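Local atomic coordinates of UDP-N-acetylglucosamine 2-epimerase (Listeria monocytogenes, PDB entry 3OT5), a protein that probably interconverts UDP-N-acetylglucosamine and UDP-N-acetylmannosamine by inverting the configuration at C2 of the sugar. Residues 228-233 with 293-298; 297-302 with 310-315; 269-274 with 287-292. One frame throughout, in Å; residues are numbered along the deposited sequence.

Contact 1 of 3, residues 228-233 with 293-298; sequences LMTAHR and IDFHNF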
# COMPACT_ATOMS: atom_id res chain seq x y z
N LEU A 228 -10.06 -13.40 7.33
CA LEU A 228 -9.85 -13.10 5.93
C LEU A 228 -8.51 -13.68 5.52
O LEU A 228 -7.54 -13.62 6.29
CB LEU A 228 -9.87 -11.58 5.74
CG LEU A 228 -9.76 -10.95 4.36
CD1 LEU A 228 -10.85 -11.43 3.43
CD2 LEU A 228 -9.81 -9.43 4.52
N MET A 229 -8.45 -14.29 4.35
CA MET A 229 -7.21 -14.87 3.85
C MET A 229 -6.92 -14.48 2.39
O MET A 229 -7.83 -14.42 1.58
CB MET A 229 -7.26 -16.39 3.92
CG MET A 229 -6.00 -17.04 3.39
SD MET A 229 -6.10 -18.82 3.42
CE MET A 229 -4.55 -19.22 2.60
N THR A 230 -5.66 -14.21 2.10
CA THR A 230 -5.22 -13.90 0.74
C THR A 230 -3.79 -14.39 0.61
O THR A 230 -3.01 -14.35 1.57
CB THR A 230 -5.27 -12.40 0.39
OG1 THR A 230 -4.43 -11.65 1.28
CG2 THR A 230 -6.69 -11.88 0.50
N ALA A 231 -3.46 -14.88 -0.57
CA ALA A 231 -2.14 -15.38 -0.87
C ALA A 231 -1.93 -15.17 -2.35
O ALA A 231 -2.66 -15.73 -3.17
CB ALA A 231 -2.04 -16.85 -0.51
N HIS A 232 -0.95 -14.34 -2.70
CA HIS A 232 -0.66 -14.08 -4.11
C HIS A 232 0.81 -14.30 -4.50
O HIS A 232 1.16 -14.17 -5.67
CB HIS A 232 -1.12 -12.66 -4.49
CG HIS A 232 -2.60 -12.48 -4.43
ND1 HIS A 232 -3.42 -12.67 -5.52
CD2 HIS A 232 -3.41 -12.14 -3.40
CE1 HIS A 232 -4.68 -12.46 -5.16
NE2 HIS A 232 -4.70 -12.13 -3.88
N ARG A 233 1.66 -14.64 -3.54
CA ARG A 233 3.09 -14.85 -3.82
C ARG A 233 3.27 -16.16 -4.56
O ARG A 233 2.68 -17.17 -4.20
CB ARG A 233 3.89 -14.91 -2.53
CG ARG A 233 3.76 -13.71 -1.62
CD ARG A 233 4.56 -12.54 -2.01
NE ARG A 233 5.98 -12.86 -2.01
CZ ARG A 233 6.94 -11.95 -2.07
NH1 ARG A 233 8.20 -12.32 -2.09
NH2 ARG A 233 6.63 -10.66 -2.09
N ILE A 293 -10.49 -1.76 -2.57
CA ILE A 293 -11.47 -1.00 -1.79
C ILE A 293 -12.44 -1.90 -1.03
O ILE A 293 -12.65 -1.71 0.17
CB ILE A 293 -12.21 -0.01 -2.69
CG1 ILE A 293 -11.21 1.02 -3.22
CG2 ILE A 293 -13.32 0.69 -1.92
CD1 ILE A 293 -11.78 1.98 -4.21
N ASP A 294 -13.05 -2.87 -1.72
CA ASP A 294 -13.94 -3.80 -1.04
C ASP A 294 -13.16 -4.51 0.04
O ASP A 294 -13.66 -4.75 1.14
CB ASP A 294 -14.51 -4.83 -2.01
CG ASP A 294 -15.66 -4.29 -2.84
OD1 ASP A 294 -16.65 -3.83 -2.24
OD2 ASP A 294 -15.60 -4.40 -4.08
N PHE A 295 -11.91 -4.81 -0.28
CA PHE A 295 -11.03 -5.49 0.64
C PHE A 295 -10.80 -4.67 1.91
O PHE A 295 -10.83 -5.22 3.01
CB PHE A 295 -9.69 -5.82 -0.02
CG PHE A 295 -8.83 -6.69 0.82
CD1 PHE A 295 -8.96 -8.07 0.78
CD2 PHE A 295 -7.90 -6.14 1.69
CE1 PHE A 295 -8.18 -8.88 1.57
CE2 PHE A 295 -7.11 -6.94 2.48
CZ PHE A 295 -7.25 -8.31 2.43
N HIS A 296 -10.57 -3.36 1.78
CA HIS A 296 -10.38 -2.54 2.97
C HIS A 296 -11.61 -2.63 3.87
O HIS A 296 -11.50 -2.69 5.10
CB HIS A 296 -10.08 -1.06 2.66
CG HIS A 296 -8.77 -0.83 1.97
ND1 HIS A 296 -8.57 0.21 1.09
CD2 HIS A 296 -7.62 -1.54 1.99
CE1 HIS A 296 -7.33 0.16 0.63
NE2 HIS A 296 -6.73 -0.90 1.15
N ASN A 297 -12.79 -2.64 3.25
CA ASN A 297 -14.05 -2.73 3.98
C ASN A 297 -14.25 -4.08 4.67
O ASN A 297 -14.82 -4.14 5.77
CB ASN A 297 -15.19 -2.32 3.06
CG ASN A 297 -15.16 -0.82 2.74
OD1 ASN A 297 -15.61 0.01 3.53
ND2 ASN A 297 -14.65 -0.49 1.56
N PHE A 298 -13.76 -5.16 4.06
CA PHE A 298 -13.83 -6.48 4.69
C PHE A 298 -12.85 -6.52 5.82
O PHE A 298 -13.12 -7.01 6.91
CB PHE A 298 -13.51 -7.61 3.70
CG PHE A 298 -14.71 -8.14 2.99
CD1 PHE A 298 -15.26 -9.36 3.38
CD2 PHE A 298 -15.31 -7.42 1.97
CE1 PHE A 298 -16.36 -9.87 2.75
CE2 PHE A 298 -16.43 -7.92 1.33
CZ PHE A 298 -16.96 -9.15 1.72
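Leu228 and Phe295 meet obliquely, methyl CD2 of the leucine lying against the CE1-CZ side of the ring, 3.4 Å from CE1 and 3.5 Å from CZ. Phe295 has CG anti to its backbone N (chi1 -172°), which carries the ring off helix 292-301 to the end of strand 225-229. Thr230 and Phe295 approach each other head-on, Thr230 CG2 standing 3.5 Å from Phe295 CE1. CE1 is thus touched by methyls from both sides of the ring plane. This is helix-on-sheet packing in the C-terminal Rossmann-like domain: helix 292-301, the link of a beta-alpha-beta crossover from strand 284-287 to strand 302-307, packs on one face of the six-stranded parallel sheet. The hydroxyl of Thr230 has another partner, OG1 being hydrogen-bonded to Thr307 OG1, which leaves CG2 turned to Phe295. One turn on, Phe298 adds its CB, 4.2 Å from Leu228 CD2, while its ring meets His215 edge-to-face. Within the helix, Asn297 ND2 bonds Ile293 O at 2.7 Å from above the carbonyl plane, on the face opposite to the backbone N of Asn297, and also bonds Thr208 O.

Contact 2 of 3, residues 297-302 with 310-315; sequences NFLRKS and GGVQEE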
# COMPACT_ATOMS: atom_id res chain seq x y z
N ASN A 297 -12.79 -2.64 3.25
CA ASN A 297 -14.05 -2.73 3.98
C ASN A 297 -14.25 -4.08 4.67
O ASN A 297 -14.82 -4.14 5.77
CB ASN A 297 -15.19 -2.32 3.06
CG ASN A 297 -15.16 -0.82 2.74
OD1 ASN A 297 -15.61 0.01 3.53
ND2 ASN A 297 -14.65 -0.49 1.56
N PHE A 298 -13.76 -5.16 4.06
CA PHE A 298 -13.83 -6.48 4.69
C PHE A 298 -12.85 -6.52 5.82
O PHE A 298 -13.12 -7.01 6.91
CB PHE A 298 -13.51 -7.61 3.70
CG PHE A 298 -14.71 -8.14 2.99
CD1 PHE A 298 -15.26 -9.36 3.38
CD2 PHE A 298 -15.31 -7.42 1.97
CE1 PHE A 298 -16.36 -9.87 2.75
CE2 PHE A 298 -16.43 -7.92 1.33
CZ PHE A 298 -16.96 -9.15 1.72
N LEU A 299 -11.68 -5.97 5.53
CA LEU A 299 -10.60 -5.91 6.47
C LEU A 299 -11.09 -5.25 7.75
O LEU A 299 -10.86 -5.75 8.85
CB LEU A 299 -9.45 -5.12 5.83
CG LEU A 299 -8.03 -5.30 6.33
CD1 LEU A 299 -7.63 -6.77 6.20
CD2 LEU A 299 -7.10 -4.41 5.54
N ARG A 300 -11.83 -4.15 7.61
CA ARG A 300 -12.32 -3.42 8.79
C ARG A 300 -13.12 -4.28 9.77
O ARG A 300 -12.99 -4.10 10.99
CB ARG A 300 -13.17 -2.21 8.39
CG ARG A 300 -13.75 -1.48 9.61
CD ARG A 300 -14.37 -0.16 9.28
NE ARG A 300 -14.91 0.48 10.47
CZ ARG A 300 -14.20 1.22 11.32
NH1 ARG A 300 -14.81 1.76 12.37
NH2 ARG A 300 -12.90 1.43 11.13
N LYS A 301 -13.94 -5.19 9.25
CA LYS A 301 -14.76 -6.05 10.11
C LYS A 301 -14.08 -7.38 10.44
O LYS A 301 -14.65 -8.22 11.14
CB LYS A 301 -16.13 -6.29 9.45
CG LYS A 301 -17.14 -7.08 10.29
CD LYS A 301 -17.39 -6.44 11.67
CE LYS A 301 -18.42 -7.22 12.49
NZ LYS A 301 -18.60 -6.64 13.84
N SER A 302 -12.86 -7.56 9.97
CA SER A 302 -12.12 -8.79 10.20
C SER A 302 -11.53 -8.87 11.62
O SER A 302 -11.17 -7.86 12.22
CB SER A 302 -11.00 -8.93 9.17
OG SER A 302 -11.54 -8.92 7.86
N GLY A 310 2.18 -7.40 0.95
CA GLY A 310 2.89 -6.31 1.62
C GLY A 310 1.94 -5.21 2.04
O GLY A 310 1.96 -4.77 3.20
N GLY A 311 1.07 -4.79 1.13
CA GLY A 311 0.12 -3.74 1.44
C GLY A 311 -0.75 -4.05 2.65
O GLY A 311 -0.97 -3.19 3.51
N VAL A 312 -1.24 -5.28 2.74
CA VAL A 312 -2.11 -5.68 3.83
C VAL A 312 -1.41 -5.63 5.19
O VAL A 312 -2.04 -5.37 6.20
CB VAL A 312 -2.73 -7.07 3.58
CG1 VAL A 312 -3.51 -7.56 4.80
CG2 VAL A 312 -3.64 -7.04 2.34
N GLN A 313 -0.10 -5.89 5.20
CA GLN A 313 0.68 -5.84 6.43
C GLN A 313 0.78 -4.42 6.96
O GLN A 313 0.95 -4.21 8.15
CB GLN A 313 2.08 -6.41 6.19
CG GLN A 313 2.06 -7.92 5.87
CD GLN A 313 3.38 -8.45 5.36
OE1 GLN A 313 4.42 -8.26 5.99
NE2 GLN A 313 3.35 -9.13 4.23
N GLU A 314 0.65 -3.44 6.08
CA GLU A 314 0.73 -2.06 6.52
C GLU A 314 -0.62 -1.42 6.75
O GLU A 314 -0.75 -0.53 7.58
CB GLU A 314 1.51 -1.24 5.50
CG GLU A 314 2.90 -1.80 5.28
CD GLU A 314 3.74 -0.98 4.33
OE1 GLU A 314 4.75 -1.52 3.84
OE2 GLU A 314 3.39 0.20 4.07
N GLU A 315 -1.63 -1.91 6.01
CA GLU A 315 -2.99 -1.39 6.07
C GLU A 315 -3.85 -2.02 7.15
O GLU A 315 -4.57 -1.31 7.85
CB GLU A 315 -3.67 -1.56 4.71
CG GLU A 315 -3.01 -0.73 3.63
CD GLU A 315 -3.46 -1.08 2.21
OE1 GLU A 315 -2.80 -0.61 1.28
OE2 GLU A 315 -4.42 -1.83 2.03
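Val312 and Glu315 of helix 310-315 receive a single side chain, Leu299, from the last turns of helix 292-301. At the start of the second segment Gly310 and Gly311 contribute backbone alone: the carbonyl of Gly310 accepts weak bonds from the N atoms of Gln313 and Glu314, and that of Gly311 takes Glu314 N and Glu315 N, so the short helix closes its turns with shared acceptors. Val312 makes the first contact, its CG1 4.4 Å from Leu299 CD1, a loose meeting of two methyls. The valine also lies on Val305 and Thr307 of strand 302-307, which places the contact where two helices flank the sheet in the C-terminal Rossmann-like domain, one of two such domains in what is consistent with the GT-B fold of this family; the strand joins the two helices along the chain. Gln313 and Glu314 are turned to other partners. NE2 of Gln313 reaches back to Ser309 O, while Glu314 forms a salt bridge from OE1 to Arg332 NE and a hydrogen bond between OE2 and Asn199 ND2. At Glu315 the leucine returns with its second branch: CD2 comes within 4.3 Å of the backbone C of Glu315. A chi1 of -158° turns the CD1/CD2 fork of Leu299 toward helix 310-315. The carboxylate of Glu315 turns to His296, whose NE2 is hydrogen-bonded to OE2, giving the two helices a polar tie beside the apolar one. On the first helix, Ser302 OG donates to Phe298 O at 2.7 Å, folding the serine hydroxyl back over the final turn. With no hydrogen bond between the two segments themselves and just 105 Å² buried, what joins them is apolar: one branched side chain against a methyl and one carbonyl carbon, a contact of shape rather than direction.

Contact 3 of 3, residues 269-274 with 287-292; sequences AVREKA and IEPLDA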
# COMPACT_ATOMS: atom_id res chain seq x y z
N ALA A 269 -5.69 -24.09 -10.81
CA ALA A 269 -5.16 -25.13 -9.91
C ALA A 269 -5.37 -24.72 -8.45
O ALA A 269 -5.68 -25.56 -7.60
CB ALA A 269 -3.70 -25.38 -10.19
N VAL A 270 -5.22 -23.43 -8.18
CA VAL A 270 -5.42 -22.90 -6.83
C VAL A 270 -6.90 -22.99 -6.44
O VAL A 270 -7.24 -23.41 -5.33
CB VAL A 270 -4.94 -21.43 -6.72
CG1 VAL A 270 -5.34 -20.82 -5.37
CG2 VAL A 270 -3.42 -21.35 -6.93
N ARG A 271 -7.78 -22.60 -7.36
CA ARG A 271 -9.22 -22.65 -7.10
C ARG A 271 -9.70 -24.06 -6.86
O ARG A 271 -10.50 -24.30 -5.97
CB ARG A 271 -10.02 -22.05 -8.25
CG ARG A 271 -9.80 -20.59 -8.39
CD ARG A 271 -10.90 -19.94 -9.17
NE ARG A 271 -10.73 -18.49 -9.11
CZ ARG A 271 -11.65 -17.62 -9.48
NH1 ARG A 271 -12.83 -18.03 -9.91
NH2 ARG A 271 -11.39 -16.32 -9.39
N GLU A 272 -9.20 -24.97 -7.68
CA GLU A 272 -9.56 -26.38 -7.57
C GLU A 272 -9.21 -26.88 -6.17
O GLU A 272 -9.99 -27.61 -5.57
CB GLU A 272 -8.84 -27.17 -8.66
CG GLU A 272 -9.08 -28.67 -8.68
CD GLU A 272 -8.39 -29.34 -9.87
OE1 GLU A 272 -7.98 -28.63 -10.81
OE2 GLU A 272 -8.28 -30.59 -9.86
N LYS A 273 -8.05 -26.48 -5.64
CA LYS A 273 -7.64 -26.89 -4.30
C LYS A 273 -8.54 -26.24 -3.26
O LYS A 273 -8.87 -26.85 -2.25
CB LYS A 273 -6.18 -26.53 -4.02
CG LYS A 273 -5.15 -27.29 -4.87
CD LYS A 273 -3.72 -26.79 -4.59
CE LYS A 273 -2.69 -27.41 -5.55
NZ LYS A 273 -2.63 -28.88 -5.45
N ALA A 274 -8.92 -24.99 -3.52
CA ALA A 274 -9.78 -24.24 -2.62
C ALA A 274 -11.18 -24.84 -2.55
O ALA A 274 -11.75 -24.97 -1.48
CB ALA A 274 -9.84 -22.77 -3.05
N ILE A 287 -15.09 -16.50 -2.53
CA ILE A 287 -15.56 -15.51 -3.47
C ILE A 287 -14.48 -15.14 -4.45
O ILE A 287 -13.34 -15.60 -4.34
CB ILE A 287 -16.04 -14.24 -2.71
CG1 ILE A 287 -14.87 -13.55 -2.00
CG2 ILE A 287 -17.12 -14.63 -1.72
CD1 ILE A 287 -15.28 -12.29 -1.26
N GLU A 288 -14.86 -14.32 -5.43
CA GLU A 288 -13.95 -13.84 -6.45
C GLU A 288 -13.02 -12.79 -5.83
O GLU A 288 -13.28 -12.31 -4.73
CB GLU A 288 -14.74 -13.23 -7.61
CG GLU A 288 -15.64 -14.24 -8.35
CD GLU A 288 -14.85 -15.35 -9.02
OE1 GLU A 288 -13.67 -15.13 -9.35
OE2 GLU A 288 -15.43 -16.43 -9.25
N PRO A 289 -11.91 -12.47 -6.52
CA PRO A 289 -10.99 -11.48 -5.97
C PRO A 289 -11.66 -10.14 -5.72
O PRO A 289 -12.36 -9.63 -6.59
CB PRO A 289 -9.91 -11.35 -7.06
CG PRO A 289 -10.00 -12.61 -7.84
CD PRO A 289 -11.45 -13.00 -7.81
N LEU A 290 -11.48 -9.59 -4.53
CA LEU A 290 -12.07 -8.31 -4.19
C LEU A 290 -11.18 -7.17 -4.63
O LEU A 290 -9.97 -7.32 -4.73
CB LEU A 290 -12.29 -8.20 -2.68
CG LEU A 290 -13.30 -9.15 -2.05
CD1 LEU A 290 -13.27 -8.98 -0.54
CD2 LEU A 290 -14.70 -8.91 -2.63
N ASP A 291 -11.81 -6.03 -4.88
CA ASP A 291 -11.12 -4.81 -5.23
C ASP A 291 -10.39 -4.40 -3.96
O ASP A 291 -10.80 -4.78 -2.86
CB ASP A 291 -12.15 -3.75 -5.65
CG ASP A 291 -11.53 -2.38 -5.95
OD1 ASP A 291 -10.32 -2.19 -5.71
OD2 ASP A 291 -12.27 -1.49 -6.42
N ALA A 292 -9.30 -3.65 -4.11
CA ALA A 292 -8.55 -3.19 -2.95
C ALA A 292 -9.49 -2.45 -2.00
O ALA A 292 -9.33 -2.51 -0.78
CB ALA A 292 -7.40 -2.27 -3.39
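Arg271 and Glu288 form a salt bridge at the surface of the C-terminal Rossmann-like domain, between helix 268-278 and the loop that leaves edge strand 284-287. The tight part is the meeting of charged groups. Arg271 runs extended from CG to NE and grips the carboxylate end-on with NH1 and NH2, while Glu288, bent at chi2 (-63°), crosses it at about a right angle. NH2 bonds Glu288 OE1 at 2.6 Å, reaching it on the syn side but out of the carboxylate plane. Glu288 OE2 accepts from Arg271 NH1 through its syn lone pair at 3.1 Å, and a third, weak bond runs from Arg271 NH1 to Glu288 OE1 (3.1 Å), which thus takes both nitrogens. The two planes are turned 44° apart, so the fork is twisted and not flat. Arg271 NE is held by His265 O, which helps fix the guanidinium. The carboxylate itself lies on the exposed side, with Arg271 partly exposed. Further along the loop, Asp291 caps the start of helix 292-301 and is also paired with Arg37. Against the two-nitrogen grip, exposed Pro289 makes a single loose contact, its ring CD beside the guanidinium, 3.7 Å from Arg271 NH2.

In the fold
All three contacts belong to the half of the protein built on the six-stranded parallel sheet. Contact 1 and contact 2 have centres about 7 Å apart and share helix 292-301, including Asn297 and Phe298; Leu228 touches Leu299 and Phe295 touches Val312, making one continuous apolar layer. Contact 3 lies about 11 Å from contact 1 and about 17 Å from contact 2, centre to centre, nearer the surface, and meets the layer where Leu290 packs on Phe298. Along the chain, contact 3 falls between the two segments of contact 1, and contact 2 begins on the last residues of contact 1's second segment. The contacts lie on successive strand-helix units of one domain, contacts 1 and 2 in its core, contact 3 at its surface.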